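Local coordinates for protein nucleoside-triphosphatase THEP1 (Aquifex aeolicus, PDB 1YE8) that hydrolyses nucleoside triphosphates, including ATP, GTP, CTP, TTP and UTP, to the diphosphate and phosphate, and has no kinase activity, at residues Lys101-Asp106 with Arg123-Asp128; Lys117-Val122 with Asp141-Val146. All blocks are in the same frame, centred on the assembly; numbering follows the deposited sequence.

Contact 1. Residues Lys101-Asp106 with Arg123-Asp128; sequences KVIIID and RQIMHD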
loop_
_atom_site.group_PDB
_atom_site.type_symbol
_atom_site.label_atom_id
_atom_site.label_comp_id
_atom_site.label_asym_id
_atom_site.label_seq_id
_atom_site.Cartn_x
_atom_site.Cartn_y
_atom_site.Cartn_z
ATOM N N LYS A 101 1.056 13.213 9.923
ATOM C CA LYS A 101 0.361 12.021 9.450
ATOM C C LYS A 101 1.051 11.430 8.225
ATOM O O LYS A 101 1.636 12.142 7.381
ATOM C CB LYS A 101 -1.116 12.319 9.125
ATOM C CG LYS A 101 -1.973 12.810 10.289
ATOM C CD LYS A 101 -2.169 11.799 11.404
ATOM C CE LYS A 101 -3.184 12.350 12.412
ATOM N NZ LYS A 101 -3.210 11.541 13.654
ATOM N N VAL A 102 0.958 10.111 8.148
ATOM C CA VAL A 102 1.562 9.331 7.068
ATOM C C VAL A 102 0.495 8.404 6.509
ATOM O O VAL A 102 -0.085 7.596 7.252
ATOM C CB VAL A 102 2.779 8.514 7.562
ATOM C CG1 VAL A 102 3.397 7.729 6.406
ATOM C CG2 VAL A 102 3.811 9.444 8.223
ATOM N N ILE A 103 0.234 8.542 5.209
ATOM C CA ILE A 103 -0.727 7.690 4.504
ATOM C C ILE A 103 -0.071 6.350 4.213
ATOM O O ILE A 103 1.067 6.313 3.752
ATOM C CB ILE A 103 -1.178 8.372 3.188
ATOM C CG1 ILE A 103 -1.753 9.770 3.502
ATOM C CG2 ILE A 103 -2.190 7.485 2.459
ATOM C CD1 ILE A 103 -2.067 10.591 2.266
ATOM N N ILE A 104 -0.802 5.258 4.455
ATOM C CA ILE A 104 -0.262 3.895 4.299
ATOM C C ILE A 104 -0.999 3.168 3.179
ATOM O O ILE A 104 -2.221 3.057 3.228
ATOM C CB ILE A 104 -0.420 3.092 5.616
ATOM C CG1 ILE A 104 0.175 3.853 6.809
ATOM C CG2 ILE A 104 0.138 1.691 5.452
ATOM C CD1 ILE A 104 1.692 4.081 6.793
ATOM N N ILE A 105 -0.269 2.692 2.165
ATOM C CA ILE A 105 -0.925 2.032 1.019
ATOM C C ILE A 105 -0.147 0.770 0.630
ATOM O O ILE A 105 0.823 0.840 -0.148
ATOM C CB ILE A 105 -1.024 2.983 -0.224
ATOM C CG1 ILE A 105 -1.480 4.406 0.161
ATOM C CG2 ILE A 105 -1.986 2.366 -1.263
ATOM C CD1 ILE A 105 -1.578 5.354 -1.037
ATOM N N ASP A 106 -0.559 -0.382 1.145
ATOM C CA ASP A 106 0.060 -1.654 0.747
ATOM C C ASP A 106 -1.087 -2.513 0.223
ATOM O O ASP A 106 -1.946 -2.937 1.007
ATOM C CB ASP A 106 0.766 -2.309 1.951
ATOM C CG ASP A 106 1.134 -3.753 1.702
ATOM O OD1 ASP A 106 1.889 -4.030 0.734
ATOM O OD2 ASP A 106 0.724 -4.674 2.430
ATOM N N ARG A 123 -3.229 8.320 -7.691
ATOM C CA ARG A 123 -2.563 9.360 -8.485
ATOM C C ARG A 123 -2.622 10.722 -7.794
ATOM O O ARG A 123 -1.627 11.447 -7.748
ATOM C CB ARG A 123 -3.147 9.448 -9.892
ATOM C CG ARG A 123 -2.612 8.424 -10.840
ATOM C CD ARG A 123 -2.592 8.898 -12.279
ATOM N NE ARG A 123 -2.123 7.809 -13.102
ATOM C CZ ARG A 123 -2.897 6.867 -13.587
ATOM N NH1 ARG A 123 -4.208 6.874 -13.345
ATOM N NH2 ARG A 123 -2.356 5.905 -14.318
ATOM N N GLN A 124 -3.779 11.061 -7.233
ATOM C CA GLN A 124 -3.933 12.328 -6.538
ATOM C C GLN A 124 -2.978 12.392 -5.354
ATOM O O GLN A 124 -2.269 13.373 -5.171
ATOM C CB GLN A 124 -5.382 12.519 -6.087
ATOM C CG GLN A 124 -5.710 13.955 -5.708
ATOM C CD GLN A 124 -7.181 14.199 -5.440
ATOM O OE1 GLN A 124 -7.594 15.355 -5.281
ATOM N NE2 GLN A 124 -7.974 13.131 -5.377
ATOM N N ILE A 125 -2.940 11.331 -4.547
ATOM C CA ILE A 125 -2.112 11.319 -3.352
ATOM C C ILE A 125 -0.613 11.330 -3.668
ATOM O O ILE A 125 0.155 12.125 -3.110
ATOM C CB ILE A 125 -2.466 10.077 -2.470
ATOM C CG1 ILE A 125 -3.862 10.237 -1.830
ATOM C CG2 ILE A 125 -1.369 9.811 -1.447
ATOM C CD1 ILE A 125 -4.430 8.929 -1.269
HETATM N N MSE A 126 -0.197 10.468 -4.586
HETATM C CA MSE A 126 1.223 10.284 -4.847
HETATM C C MSE A 126 1.890 11.505 -5.476
HETATM O O MSE A 126 3.073 11.738 -5.256
HETATM C CB MSE A 126 1.441 9.030 -5.686
HETATM C CG MSE A 126 0.925 7.740 -4.968
HETATM SE SE MSE A 126 1.661 7.402 -3.173
HETATM C CE MSE A 126 3.281 7.307 -3.832
ATOM N N HIS A 127 1.110 12.302 -6.204
ATOM C CA HIS A 127 1.652 13.476 -6.867
ATOM C C HIS A 127 1.425 14.752 -6.065
ATOM O O HIS A 127 1.799 15.843 -6.521
ATOM C CB HIS A 127 1.100 13.573 -8.290
ATOM C CG HIS A 127 1.509 12.430 -9.164
ATOM N ND1 HIS A 127 2.802 12.265 -9.619
ATOM C CD2 HIS A 127 0.804 11.379 -9.646
ATOM C CE1 HIS A 127 2.867 11.172 -10.355
ATOM N NE2 HIS A 127 1.671 10.615 -10.390
ATOM N N ASP A 128 0.833 14.628 -4.879
ATOM C CA ASP A 128 0.618 15.776 -4.011
ATOM C C ASP A 128 1.858 15.935 -3.135
ATOM O O ASP A 128 2.114 15.097 -2.268
ATOM C CB ASP A 128 -0.632 15.578 -3.152
ATOM C CG ASP A 128 -1.011 16.817 -2.362
ATOM O OD1 ASP A 128 -0.112 17.625 -2.015
ATOM O OD2 ASP A 128 -2.185 17.048 -2.026
#
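The carbonyl O of Ile-125 accepts the amide N of Asp-128 at 3.1 Å, while the side chain of Ile-125 points toward the strand. Its CG2 branch, which stands anti to the backbone N (chi1 of CG1 -70°), makes the contact. The methyl CD1 of Ile-103 comes to 3.9 Å from that CG2, at the far end of a CG1 arm held extended (chi2 173°), and the two side chains meet at a slant. Two residues on, Ile-105 sends its CD1 the same way, facing two helix groups: CG2 of Ile-125 at 4.5 Å and the selenium SE of Met-126, here a selenomethionine, at 4.4 Å. The CB of Met-126 points neither toward the strand nor away from it, and the curled chain turns the selenium to it. The meeting is buried and wholly apolar. Tyr-92 of helix 77-97 and Val-133 of strand 132-136 also pack on Ile-125, whereas Val-102 and Ile-104 pack against helix 13-24. Asp-106 hydrogen-bonds Thr-14 and Thr-136. A hydrophobic strand leading to an aspartate is consistent with the Walker B strand of P-loop NTPases, packed here under the helix of a beta-alpha-beta crossover.

Contact 2. Residues Lys117-Val122 with Asp141-Val146; sequences KFRDLV and DVHPLV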
loop_
_atom_site.group_PDB
_atom_site.type_symbol
_atom_site.label_atom_id
_atom_site.label_comp_id
_atom_site.label_asym_id
_atom_site.label_seq_id
_atom_site.Cartn_x
_atom_site.Cartn_y
_atom_site.Cartn_z
ATOM N N LYS A 117 -11.498 3.872 -8.956
ATOM C CA LYS A 117 -11.501 4.799 -7.844
ATOM C C LYS A 117 -10.144 4.788 -7.128
ATOM O O LYS A 117 -9.616 5.841 -6.766
ATOM C CB LYS A 117 -12.612 4.458 -6.844
ATOM C CG LYS A 117 -14.022 4.742 -7.344
ATOM C CD LYS A 117 -15.024 4.325 -6.291
ATOM C CE LYS A 117 -16.455 4.364 -6.790
ATOM N NZ LYS A 117 -17.394 3.999 -5.688
ATOM N N PHE A 118 -9.578 3.596 -6.937
ATOM C CA PHE A 118 -8.272 3.472 -6.303
ATOM C C PHE A 118 -7.178 4.099 -7.174
ATOM O O PHE A 118 -6.337 4.837 -6.664
ATOM C CB PHE A 118 -7.971 2.004 -6.028
ATOM C CG PHE A 118 -6.637 1.749 -5.358
ATOM C CD1 PHE A 118 -6.393 2.135 -4.033
ATOM C CD2 PHE A 118 -5.635 1.089 -6.061
ATOM C CE1 PHE A 118 -5.156 1.862 -3.406
ATOM C CE2 PHE A 118 -4.399 0.818 -5.449
ATOM C CZ PHE A 118 -4.159 1.207 -4.127
ATOM N N ARG A 119 -7.172 3.791 -8.464
ATOM C CA ARG A 119 -6.169 4.398 -9.353
ATOM C C ARG A 119 -6.182 5.928 -9.277
ATOM O O ARG A 119 -5.129 6.570 -9.144
ATOM C CB ARG A 119 -6.382 3.975 -10.805
ATOM C CG ARG A 119 -6.200 2.497 -11.077
ATOM C CD ARG A 119 -6.112 2.137 -12.549
ATOM N NE ARG A 119 -7.261 2.555 -13.352
ATOM C CZ ARG A 119 -8.356 1.838 -13.560
ATOM N NH1 ARG A 119 -8.506 0.657 -12.984
ATOM N NH2 ARG A 119 -9.321 2.300 -14.354
ATOM N N ASP A 120 -7.372 6.514 -9.348
ATOM C CA ASP A 120 -7.494 7.968 -9.379
ATOM C C ASP A 120 -7.045 8.575 -8.051
ATOM O O ASP A 120 -6.356 9.594 -8.022
ATOM C CB ASP A 120 -8.926 8.392 -9.718
ATOM C CG ASP A 120 -9.353 7.988 -11.127
ATOM O OD1 ASP A 120 -8.482 7.708 -11.983
ATOM O OD2 ASP A 120 -10.550 7.892 -11.449
ATOM N N LEU A 121 -7.461 7.970 -6.944
ATOM C CA LEU A 121 -7.090 8.480 -5.639
ATOM C C LEU A 121 -5.578 8.305 -5.365
ATOM O O LEU A 121 -4.928 9.210 -4.830
ATOM C CB LEU A 121 -7.949 7.810 -4.560
ATOM C CG LEU A 121 -7.773 8.289 -3.126
ATOM C CD1 LEU A 121 -7.911 9.783 -2.975
ATOM C CD2 LEU A 121 -8.819 7.590 -2.281
ATOM N N VAL A 122 -5.017 7.162 -5.760
ATOM C CA VAL A 122 -3.568 6.972 -5.673
ATOM C C VAL A 122 -2.800 8.037 -6.461
ATOM O O VAL A 122 -1.838 8.595 -5.943
ATOM C CB VAL A 122 -3.155 5.550 -6.102
ATOM C CG1 VAL A 122 -1.646 5.438 -6.421
ATOM C CG2 VAL A 122 -3.563 4.564 -5.025
ATOM N N ASP A 141 6.827 -4.068 -13.577
ATOM C CA ASP A 141 5.858 -3.055 -13.997
ATOM C C ASP A 141 4.597 -3.706 -14.558
ATOM O O ASP A 141 4.367 -3.706 -15.770
ATOM C CB ASP A 141 6.484 -2.128 -15.034
ATOM C CG ASP A 141 7.527 -1.210 -14.441
ATOM O OD1 ASP A 141 7.488 -0.923 -13.218
ATOM O OD2 ASP A 141 8.417 -0.685 -15.150
ATOM N N VAL A 142 3.773 -4.232 -13.656
ATOM C CA VAL A 142 2.616 -5.040 -14.023
ATOM C C VAL A 142 1.419 -4.211 -14.483
ATOM O O VAL A 142 0.434 -4.770 -14.959
ATOM C CB VAL A 142 2.197 -5.957 -12.863
ATOM C CG1 VAL A 142 3.316 -6.950 -12.526
ATOM C CG2 VAL A 142 1.773 -5.128 -11.637
ATOM N N HIS A 143 1.516 -2.892 -14.329
ATOM C CA HIS A 143 0.455 -1.951 -14.684
ATOM C C HIS A 143 1.120 -0.590 -14.887
ATOM O O HIS A 143 2.102 -0.300 -14.205
ATOM C CB HIS A 143 -0.565 -1.869 -13.543
ATOM C CG HIS A 143 -1.755 -1.018 -13.847
ATOM N ND1 HIS A 143 -1.727 0.358 -13.776
ATOM C CD2 HIS A 143 -3.020 -1.353 -14.194
ATOM C CE1 HIS A 143 -2.920 0.835 -14.094
ATOM N NE2 HIS A 143 -3.723 -0.186 -14.342
ATOM N N PRO A 144 0.649 0.252 -15.809
ATOM C CA PRO A 144 1.296 1.562 -15.979
ATOM C C PRO A 144 1.380 2.436 -14.717
ATOM O O PRO A 144 2.336 3.203 -14.594
ATOM C CB PRO A 144 0.458 2.230 -17.073
ATOM C CG PRO A 144 -0.055 1.092 -17.828
ATOM C CD PRO A 144 -0.435 0.053 -16.799
ATOM N N LEU A 145 0.422 2.335 -13.790
ATOM C CA LEU A 145 0.531 3.136 -12.565
ATOM C C LEU A 145 1.687 2.656 -11.663
ATOM O O LEU A 145 2.290 3.461 -10.983
ATOM C CB LEU A 145 -0.814 3.210 -11.806
ATOM C CG LEU A 145 -0.915 4.104 -10.556
ATOM C CD1 LEU A 145 -0.293 5.494 -10.716
ATOM C CD2 LEU A 145 -2.380 4.227 -10.144
ATOM N N VAL A 146 1.999 1.362 -11.696
ATOM C CA VAL A 146 3.163 0.853 -10.974
ATOM C C VAL A 146 4.438 1.506 -11.525
ATOM O O VAL A 146 5.281 1.967 -10.746
ATOM C CB VAL A 146 3.248 -0.698 -11.032
ATOM C CG1 VAL A 146 4.577 -1.192 -10.501
ATOM C CG2 VAL A 146 2.090 -1.342 -10.240
#
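Leu-145 carries the packing, against Arg-119 and Val-122. The CD2 methyl of Leu-145 settles against the helix backbone, 3.7 Å from the carbonyl O of Arg-119, and against the base of that side chain, with CB of Arg-119 at 4.1 Å. One turn along, CG1 of Val-122 reaches the same Leu-145 CD2 at 4.0 Å, the two side chains meeting at a slant, so a single methyl lies against both residues. Leu-113, in the loop before helix 116-126, also touches Leu-145 and His-143.

Between arginine and histidine the contact is made by carbon. CD of Arg-119 meets the CE1 and NE2 atoms of the His-143 ring obliquely, 3.8 Å from CE1, and the two side chains cross at about a right angle. The guanidinium plane is turned 31° from that of the ring, and the charged end goes elsewhere: NH1 of Arg-119 hydrogen-bonds the backbone O of Leu-113.

The polar bond belongs to the second helix alone. With CG anti to the backbone N (chi1 -175°), the His-143 ring turns back over the helix start, and ND1 accepts the amide N of Leu-145 at 2.9 Å, nearly straight (166°) and close to the ring plane. His-143 is thus the N-cap, with CD of Pro-144 over one ring face. With an alanine here, Leu-145 N would probably lose its side-chain acceptor and Arg-119 CD the ring it rests against. With ND1 accepting, the ring is probably neutral with its proton on NE2, and the nearby arginine would be likely to disfavour a charged imidazole further.

From the N terminus the chain runs through 101-106, then 117-122, 123-128 and 141-146. Contact 1 closes the loop that leaves strand 102-105 and returns along helix 116-126; contact 2 closes the next, which passes through strand 132-136 before entering helix 144-150. The two cross, since their segments alternate, and they share helix 116-126, whose earlier part faces helix 144-150 and whose final residues face the strand. Their centres lie 12 Å apart, yet they touch: Ile-105 CG2 is 3.8 Å from Phe-118 CZ, and Arg-123 CG is 3.7 Å from Leu-145 CD1. Contact 1 ties helix 116-126 to the parallel sheet, and contact 2 ties it to helix 144-150.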